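Putative exported protein (Bordetella parapertussis, PDB 3OCJ) is of unknown function but has a class I methyltransferase-like Rossmann domain, and probably binds S-adenosylmethionine as its relatives do. Local coordinates at residues 226-231 and 294-299; 242-247 and 290-295. One frame throughout, in Å; residues are numbered along the deposited sequence.

Contact 1. Residues 226-231 and 294-299; sequences SFLTPP and RLFPTV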
ATOM      1  N   SER A 226      -6.450   5.686  -0.870  1.00 10.08           N
ATOM      2  CA  SER A 226      -5.235   6.353  -0.437  1.00 10.39           C
ATOM      3  C   SER A 226      -4.392   6.701  -1.643  1.00 10.99           C
ATOM      4  O   SER A 226      -4.629   6.212  -2.745  1.00 10.77           O
ATOM      5  CB  SER A 226      -4.419   5.435   0.454  1.00  9.47           C
ATOM      6  OG  SER A 226      -4.049   4.279  -0.296  1.00 11.33           O
ATOM      7  N   PHE A 227      -3.394   7.546  -1.446  1.00  9.07           N
ATOM      8  CA  PHE A 227      -2.469   7.856  -2.524  1.00  9.31           C
ATOM      9  C   PHE A 227      -1.180   8.397  -1.945  1.00  9.27           C
ATOM     10  O   PHE A 227      -1.203   9.092  -0.927  1.00  9.16           O
ATOM     11  CB  PHE A 227      -3.093   8.871  -3.505  1.00  9.31           C
ATOM     12  CG  PHE A 227      -3.593  10.134  -2.845  1.00  9.20           C
ATOM     13  CD1 PHE A 227      -2.884  11.313  -2.953  1.00 10.34           C
ATOM     14  CD2 PHE A 227      -4.775  10.117  -2.115  1.00  9.49           C
ATOM     15  CE1 PHE A 227      -3.356  12.472  -2.357  1.00 10.64           C
ATOM     16  CE2 PHE A 227      -5.245  11.270  -1.506  1.00  9.87           C
ATOM     17  CZ  PHE A 227      -4.529  12.442  -1.619  1.00 11.17           C
ATOM     18  N   LEU A 228      -0.048   8.060  -2.569  1.00  9.37           N
ATOM     19  CA  LEU A 228       1.223   8.687  -2.236  1.00  9.64           C
ATOM     20  C   LEU A 228       1.355  10.028  -2.943  1.00  9.12           C
ATOM     21  O   LEU A 228       0.998  10.160  -4.122  1.00 10.27           O
ATOM     22  CB  LEU A 228       2.383   7.785  -2.645  1.00  9.70           C
ATOM     23  CG  LEU A 228       2.591   6.532  -1.802  1.00  9.67           C
ATOM     24  CD1 LEU A 228       3.525   5.557  -2.537  1.00 13.70           C
ATOM     25  CD2 LEU A 228       3.173   6.882  -0.441  1.00 10.98           C
ATOM     26  N   THR A 229       1.856  11.028  -2.214  1.00 10.28           N
ATOM     27  CA  THR A 229       1.976  12.397  -2.727  1.00 10.38           C
ATOM     28  C   THR A 229       3.398  12.706  -3.190  1.00  9.70           C
ATOM     29  O   THR A 229       4.366  12.083  -2.724  1.00 10.40           O
ATOM     30  CB  THR A 229       1.640  13.383  -1.615  1.00  9.66           C
ATOM     31  OG1 THR A 229       2.494  13.064  -0.510  1.00 10.63           O
ATOM     32  CG2 THR A 229       0.173  13.240  -1.198  1.00 11.40           C
ATOM     33  N   PRO A 230       3.541  13.670  -4.108  1.00 10.30           N
ATOM     34  CA  PRO A 230       4.871  14.045  -4.612  1.00 11.11           C
ATOM     35  C   PRO A 230       5.612  14.911  -3.605  1.00 11.47           C
ATOM     36  O   PRO A 230       4.984  15.737  -2.943  1.00 12.15           O
ATOM     37  CB  PRO A 230       4.539  14.860  -5.864  1.00 12.91           C
ATOM     38  CG  PRO A 230       3.215  15.515  -5.511  1.00 10.84           C
ATOM     39  CD  PRO A 230       2.468  14.396  -4.810  1.00  9.65           C
ATOM     40  N   PRO A 231       6.939  14.742  -3.508  1.00 12.29           N
ATOM     41  CA  PRO A 231       7.741  15.597  -2.626  1.00 13.41           C
ATOM     42  C   PRO A 231       7.961  16.972  -3.252  1.00 15.55           C
ATOM     43  O   PRO A 231       7.639  17.187  -4.430  1.00 13.66           O
ATOM     44  CB  PRO A 231       9.071  14.847  -2.547  1.00 16.51           C
ATOM     45  CG  PRO A 231       9.172  14.177  -3.898  1.00 16.79           C
ATOM     46  CD  PRO A 231       7.754  13.732  -4.205  1.00 13.55           C
ATOM     47  N   ARG A 294       2.095  14.106   5.518  1.00 10.01           N
ATOM     48  CA  ARG A 294       1.297  14.191   4.277  1.00  9.02           C
ATOM     49  C   ARG A 294       1.910  13.416   3.119  1.00 10.36           C
ATOM     50  O   ARG A 294       1.733  13.783   1.957  1.00 11.97           O
ATOM     51  CB  ARG A 294       1.023  15.643   3.845  1.00 11.28           C
ATOM     52  CG  ARG A 294       0.084  16.466   4.761  1.00 11.85           C
ATOM     53  CD  ARG A 294       0.834  17.136   5.888  1.00 12.62           C
ATOM     54  NE  ARG A 294      -0.020  18.135   6.552  1.00 13.08           N
ATOM     55  CZ  ARG A 294      -0.766  17.899   7.629  1.00 13.34           C
ATOM     56  NH1 ARG A 294      -0.789  16.704   8.193  1.00 12.42           N
ATOM     57  NH2 ARG A 294      -1.503  18.882   8.145  1.00 12.28           N
ATOM     58  N   LEU A 295       2.593  12.326   3.456  1.00  9.96           N
ATOM     59  CA  LEU A 295       3.176  11.421   2.461  1.00 10.15           C
ATOM     60  C   LEU A 295       2.161  10.452   1.859  1.00  9.75           C
ATOM     61  O   LEU A 295       2.339   9.992   0.727  1.00  9.63           O
ATOM     62  CB  LEU A 295       4.288  10.592   3.095  1.00 11.17           C
ATOM     63  CG  LEU A 295       5.272  11.380   3.969  1.00 16.99           C
ATOM     64  CD1 LEU A 295       6.301  10.452   4.620  1.00 19.79           C
ATOM     65  CD2 LEU A 295       5.966  12.493   3.199  1.00 14.35           C
ATOM     66  N   PHE A 296       1.132  10.097   2.615  1.00  9.09           N
ATOM     67  CA  PHE A 296       0.257   9.004   2.197  1.00 10.37           C
ATOM     68  C   PHE A 296      -1.154   9.230   2.734  1.00  8.94           C
ATOM     69  O   PHE A 296      -1.625   8.474   3.590  1.00  9.79           O
ATOM     70  CB  PHE A 296       0.818   7.669   2.714  1.00  9.36           C
ATOM     71  CG  PHE A 296       0.460   6.451   1.874  1.00  9.52           C
ATOM     72  CD1 PHE A 296      -0.535   6.473   0.898  1.00  9.98           C
ATOM     73  CD2 PHE A 296       1.166   5.271   2.083  1.00 10.98           C
ATOM     74  CE1 PHE A 296      -0.816   5.311   0.137  1.00 11.38           C
ATOM     75  CE2 PHE A 296       0.895   4.121   1.347  1.00 10.79           C
ATOM     76  CZ  PHE A 296      -0.091   4.145   0.366  1.00 10.67           C
ATOM     77  N   PRO A 297      -1.852  10.249   2.209  1.00  9.18           N
ATOM     78  CA  PRO A 297      -3.198  10.515   2.715  1.00 10.25           C
ATOM     79  C   PRO A 297      -4.196   9.416   2.387  1.00 10.01           C
ATOM     80  O   PRO A 297      -4.081   8.677   1.401  1.00  9.56           O
ATOM     81  CB  PRO A 297      -3.610  11.803   1.991  1.00  9.84           C
ATOM     82  CG  PRO A 297      -2.321  12.442   1.532  1.00 12.66           C
ATOM     83  CD  PRO A 297      -1.396  11.273   1.250  1.00 10.10           C
ATOM     84  N   THR A 298      -5.208   9.355   3.244  1.00  9.89           N
ATOM     85  CA  THR A 298      -6.395   8.539   3.067  1.00  9.16           C
ATOM     86  C   THR A 298      -7.479   9.471   2.556  1.00  9.78           C
ATOM     87  O   THR A 298      -7.539  10.638   2.957  1.00  9.91           O
ATOM     88  CB  THR A 298      -6.785   7.938   4.415  1.00  9.35           C
ATOM     89  OG1 THR A 298      -5.754   7.039   4.844  1.00 10.04           O
ATOM     90  CG2 THR A 298      -8.134   7.209   4.387  1.00 10.61           C
ATOM     91  N   VAL A 299      -8.329   8.973   1.671  1.00  9.60           N
ATOM     92  CA  VAL A 299      -9.480   9.738   1.223  1.00  9.74           C
ATOM     93  C   VAL A 299     -10.748   8.901   1.327  1.00 11.05           C
ATOM     94  O   VAL A 299     -10.769   7.722   0.942  1.00 10.90           O
ATOM     95  CB  VAL A 299      -9.286  10.292  -0.208  1.00 10.02           C
ATOM     96  CG1 VAL A 299      -9.014   9.156  -1.228  1.00 11.13           C
ATOM     97  CG2 VAL A 299     -10.488  11.139  -0.638  1.00 12.32           C
TER
HETATM   98  O   HOH W   1       4.747  10.209  -0.754  1.00 12.27           O
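L228 lays its CD2 methyl over one face of the F296 ring, 3.7 Å from the ring centroid to CD2 and 19° off the ring normal, a CH-pi contact displaced toward the rim. F296 offers that face because its CG stands anti to the backbone N (chi1 -152°), which carries the ring alongside 226-228; farther along the same ring, CE1 meets S226 OG at 3.4 Å, approached obliquely. The S226 hydroxyl is hydrogen-bonded to N194 ND2, and R104 of helix 96-115 makes a cation-pi contact with F296. F227 turns to P297 instead: the ring and the proline cross at about a right angle, F227 CZ lying 3.8 Å from P297 CB, while V299 CG1 sits at the edge of the same ring. H271 meets F227 edge-to-face. T229 reaches across to 294-297: its CG2 packs on P297 CD at 3.5 Å, and OG1, held between the backbone N and the carbonyl carbon (chi1 55°), donates to R294 O at 2.7 Å in the carbonyl plane, on a lone pair. Backbone bonds F227 N to P297 O (3.1 Å) and T229 N to L295 O (3.2 Å) continue the pairing past S226 and T298, the antiparallel non-hydrogen-bonded pair where strand 221-226 meets 298-302, the reversed strand of the class I methyltransferase sheet (order 3-2-1-4-5-7-6). A water donates to both T229 O and L295 O. Two aromatic-aliphatic packings thus flank a polar backbone seam. R294 O, L295 O and P297 O find donors across it, whereas F227 O has only C-H neighbours there, P297 CD and F296 CA, because proline has no N-H to return.

Contact 2. Residues 242-247 and 290-295; sequences MQAIDP and DDRARL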
HETATM    1  N   MSE A 242       7.796  19.229   5.831  1.00 17.15           N
HETATM    2  CA  MSE A 242       9.181  18.845   6.082  1.00 16.98           C
HETATM    3  C   MSE A 242       9.522  18.849   7.571  1.00 17.31           C
HETATM    4  O   MSE A 242      10.459  18.172   7.996  1.00 20.01           O
HETATM    5  CB  MSE A 242      10.155  19.739   5.304  1.00 20.88           C
HETATM    6  CG  MSE A 242       9.938  19.740   3.790  1.00 19.19           C
HETATM    7 SE   MSE A 242       9.904  17.970   2.981  0.67 21.74          SE
HETATM    8  CE  MSE A 242      11.551  17.299   3.698  1.00 24.22           C
ATOM      9  N   GLN A 243       8.765  19.594   8.366  1.00 17.60           N
ATOM     10  CA  GLN A 243       9.019  19.628   9.804  1.00 18.65           C
ATOM     11  C   GLN A 243       8.557  18.350  10.493  1.00 20.90           C
ATOM     12  O   GLN A 243       8.852  18.127  11.670  1.00 20.75           O
ATOM     13  CB  GLN A 243       8.345  20.842  10.451  1.00 20.84           C
ATOM     14  CG  GLN A 243       9.034  22.151  10.119  1.00 29.94           C
ATOM     15  CD  GLN A 243       8.143  23.084   9.329  1.00 44.71           C
ATOM     16  OE1 GLN A 243       7.694  22.750   8.236  1.00 46.30           O
ATOM     17  NE2 GLN A 243       7.882  24.264   9.880  1.00 45.58           N
ATOM     18  N   ALA A 244       7.844  17.508   9.750  1.00 16.65           N
ATOM     19  CA  ALA A 244       7.323  16.255  10.281  1.00 13.73           C
ATOM     20  C   ALA A 244       8.143  15.060   9.799  1.00 15.24           C
ATOM     21  O   ALA A 244       7.737  13.915   9.991  1.00 17.28           O
ATOM     22  CB  ALA A 244       5.856  16.085   9.888  1.00 17.52           C
ATOM     23  N   ILE A 245       9.291  15.339   9.183  1.00 14.16           N
ATOM     24  CA  ILE A 245      10.132  14.290   8.597  1.00 16.23           C
ATOM     25  C   ILE A 245      11.556  14.426   9.113  1.00 16.33           C
ATOM     26  O   ILE A 245      12.150  15.501   9.034  1.00 18.46           O
ATOM     27  CB  ILE A 245      10.157  14.377   7.058  1.00 15.27           C
ATOM     28  CG1 ILE A 245       8.724  14.329   6.499  1.00 15.48           C
ATOM     29  CG2 ILE A 245      11.021  13.257   6.474  1.00 16.14           C
ATOM     30  CD1 ILE A 245       8.634  14.625   4.998  1.00 17.33           C
ATOM     31  N   ASP A 246      12.113  13.346   9.648  1.00 17.13           N
ATOM     32  CA  ASP A 246      13.502  13.388  10.086  1.00 21.39           C
ATOM     33  C   ASP A 246      14.420  13.489   8.868  1.00 17.89           C
ATOM     34  O   ASP A 246      14.344  12.657   7.962  1.00 17.09           O
ATOM     35  CB  ASP A 246      13.855  12.148  10.908  1.00 21.40           C
ATOM     36  CG  ASP A 246      15.298  12.158  11.373  1.00 23.74           C
ATOM     37  OD1 ASP A 246      15.578  12.768  12.428  1.00 32.62           O
ATOM     38  OD2 ASP A 246      16.159  11.595  10.675  1.00 22.21           O
ATOM     39  N   PRO A 247      15.288  14.512   8.826  1.00 19.02           N
ATOM     40  CA  PRO A 247      16.104  14.684   7.619  1.00 20.37           C
ATOM     41  C   PRO A 247      17.010  13.490   7.303  1.00 19.26           C
ATOM     42  O   PRO A 247      17.121  13.123   6.134  1.00 18.86           O
ATOM     43  CB  PRO A 247      16.932  15.933   7.933  1.00 24.46           C
ATOM     44  CG  PRO A 247      16.091  16.702   8.901  1.00 25.22           C
ATOM     45  CD  PRO A 247      15.405  15.662   9.748  1.00 18.78           C
ATOM     46  N   ASP A 290      -5.067  13.052   6.501  1.00 11.09           N
ATOM     47  CA  ASP A 290      -3.640  13.110   6.223  1.00 10.34           C
ATOM     48  C   ASP A 290      -2.811  12.484   7.331  1.00 10.94           C
ATOM     49  O   ASP A 290      -3.076  12.697   8.519  1.00 12.53           O
ATOM     50  CB  ASP A 290      -3.177  14.557   6.055  1.00 10.42           C
ATOM     51  CG  ASP A 290      -3.637  15.187   4.754  1.00 11.89           C
ATOM     52  OD1 ASP A 290      -4.034  14.460   3.822  1.00 12.30           O
ATOM     53  OD2 ASP A 290      -3.570  16.441   4.652  1.00 12.47           O
ATOM     54  N   ASP A 291      -1.781  11.742   6.944  1.00 10.07           N
ATOM     55  CA  ASP A 291      -0.748  11.366   7.896  1.00 10.19           C
ATOM     56  C   ASP A 291       0.038  12.627   8.275  1.00 11.32           C
ATOM     57  O   ASP A 291      -0.088  13.678   7.631  1.00 11.36           O
ATOM     58  CB  ASP A 291       0.180  10.319   7.268  1.00 11.31           C
ATOM     59  CG  ASP A 291       0.832  10.822   5.985  1.00 10.58           C
ATOM     60  OD1 ASP A 291       0.082  11.145   5.032  1.00 10.20           O
ATOM     61  OD2 ASP A 291       2.077  10.897   5.921  1.00 11.60           O
ATOM     62  N   ARG A 292       0.840  12.534   9.326  1.00 11.49           N
ATOM     63  CA  ARG A 292       1.512  13.705   9.864  1.00 13.06           C
ATOM     64  C   ARG A 292       2.333  14.463   8.822  1.00 12.04           C
ATOM     65  O   ARG A 292       2.249  15.681   8.722  1.00 13.02           O
ATOM     66  CB  ARG A 292       2.400  13.314  11.048  1.00 16.12           C
ATOM     67  CG  ARG A 292       1.609  12.890  12.279  1.00 22.44           C
ATOM     68  CD  ARG A 292       2.551  12.528  13.427  1.00 35.47           C
ATOM     69  NE  ARG A 292       3.379  13.665  13.831  1.00 49.62           N
ATOM     70  CZ  ARG A 292       4.596  13.925  13.353  1.00 52.06           C
ATOM     71  NH1 ARG A 292       5.150  13.124  12.448  1.00 52.71           N
ATOM     72  NH2 ARG A 292       5.263  14.989  13.785  1.00 48.09           N
ATOM     73  N   ALA A 293       3.109  13.742   8.019  1.00 11.36           N
ATOM     74  CA  ALA A 293       3.972  14.405   7.049  1.00 11.21           C
ATOM     75  C   ALA A 293       3.313  14.615   5.677  1.00 10.93           C
ATOM     76  O   ALA A 293       3.919  15.210   4.790  1.00 10.64           O
ATOM     77  CB  ALA A 293       5.300  13.627   6.885  1.00 12.17           C
ATOM     78  N   ARG A 294       2.095  14.106   5.518  1.00 10.01           N
ATOM     79  CA  ARG A 294       1.297  14.191   4.277  1.00  9.02           C
ATOM     80  C   ARG A 294       1.910  13.416   3.119  1.00 10.36           C
ATOM     81  O   ARG A 294       1.733  13.783   1.957  1.00 11.97           O
ATOM     82  CB  ARG A 294       1.023  15.643   3.845  1.00 11.28           C
ATOM     83  CG  ARG A 294       0.084  16.466   4.761  1.00 11.85           C
ATOM     84  CD  ARG A 294       0.834  17.136   5.888  1.00 12.62           C
ATOM     85  NE  ARG A 294      -0.020  18.135   6.552  1.00 13.08           N
ATOM     86  CZ  ARG A 294      -0.766  17.899   7.629  1.00 13.34           C
ATOM     87  NH1 ARG A 294      -0.789  16.704   8.193  1.00 12.42           N
ATOM     88  NH2 ARG A 294      -1.503  18.882   8.145  1.00 12.28           N
ATOM     89  N   LEU A 295       2.593  12.326   3.456  1.00  9.96           N
ATOM     90  CA  LEU A 295       3.176  11.421   2.461  1.00 10.15           C
ATOM     91  C   LEU A 295       2.161  10.452   1.859  1.00  9.75           C
ATOM     92  O   LEU A 295       2.339   9.992   0.727  1.00  9.63           O
ATOM     93  CB  LEU A 295       4.288  10.592   3.095  1.00 11.17           C
ATOM     94  CG  LEU A 295       5.272  11.380   3.969  1.00 16.99           C
ATOM     95  CD1 LEU A 295       6.301  10.452   4.620  1.00 19.79           C
ATOM     96  CD2 LEU A 295       5.966  12.493   3.199  1.00 14.35           C
TER
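A244 and A293 bring their backbones to a CA-CA distance of 5.0 Å, where the loop before helix 247-261 packs on a type I beta turn, D291 to R294, in the connection between strands 286-289 and 298-302; no hydrogen bond joins the two segments. A244 CB is aimed at the turn and rests 3.8 Å from A293 CA, with A293 CB almost as near. The A293 methyl in turn faces I245, whose CG1 approaches it to 3.5 Å. A chi1 of -56° sets CG1 against this methyl, and the extended chi2 (171°) carries CD1 on to touch L295 CD2 at 3.9 Å. W240 touches both I245 and L295, and L250 of helix 247-261 packs on I245. On the outer side R292 bends at chi3 (61°) and brings its guanidinium beside A244: NH1 lies 3.7 Å from A244 O, which is near the guanidinium plane but too far for a hydrogen bond. Within the turn, D291 O accepts both R294 N and R294 NH1, which reach it from opposite faces of its plane, and D291 OD2 takes L295 N at 2.9 Å through its syn lone pair. One residue therefore braces the turn with its carbonyl and its carboxylate together. Other polar groups of 290-295 are bonded to E103, T229 and F296. A293 also makes a backbone bond to D241, just before 242-247, but the join itself rests on small apolar surfaces, edged by an exposed arginine.

In the fold
Both contacts use the connection between strands 286-289 and 298-302, sharing R294 and L295, and both take their other side from the long excursion between strand 221-226 and helix 247-261. Contact 1 is the deeper, its centre about 11 Å from that of the chain against about 17 Å for contact 2; it prolongs the pairing of two inner strands with backbone hydrogen bonds and aromatic packing. Contact 2, also largely buried but bordered by exposed R292, has no hydrogen bond across it, is mainly apolar and buries less than half as much surface. Residues 290-299 run continuously through both, and D291 and F296 join the two.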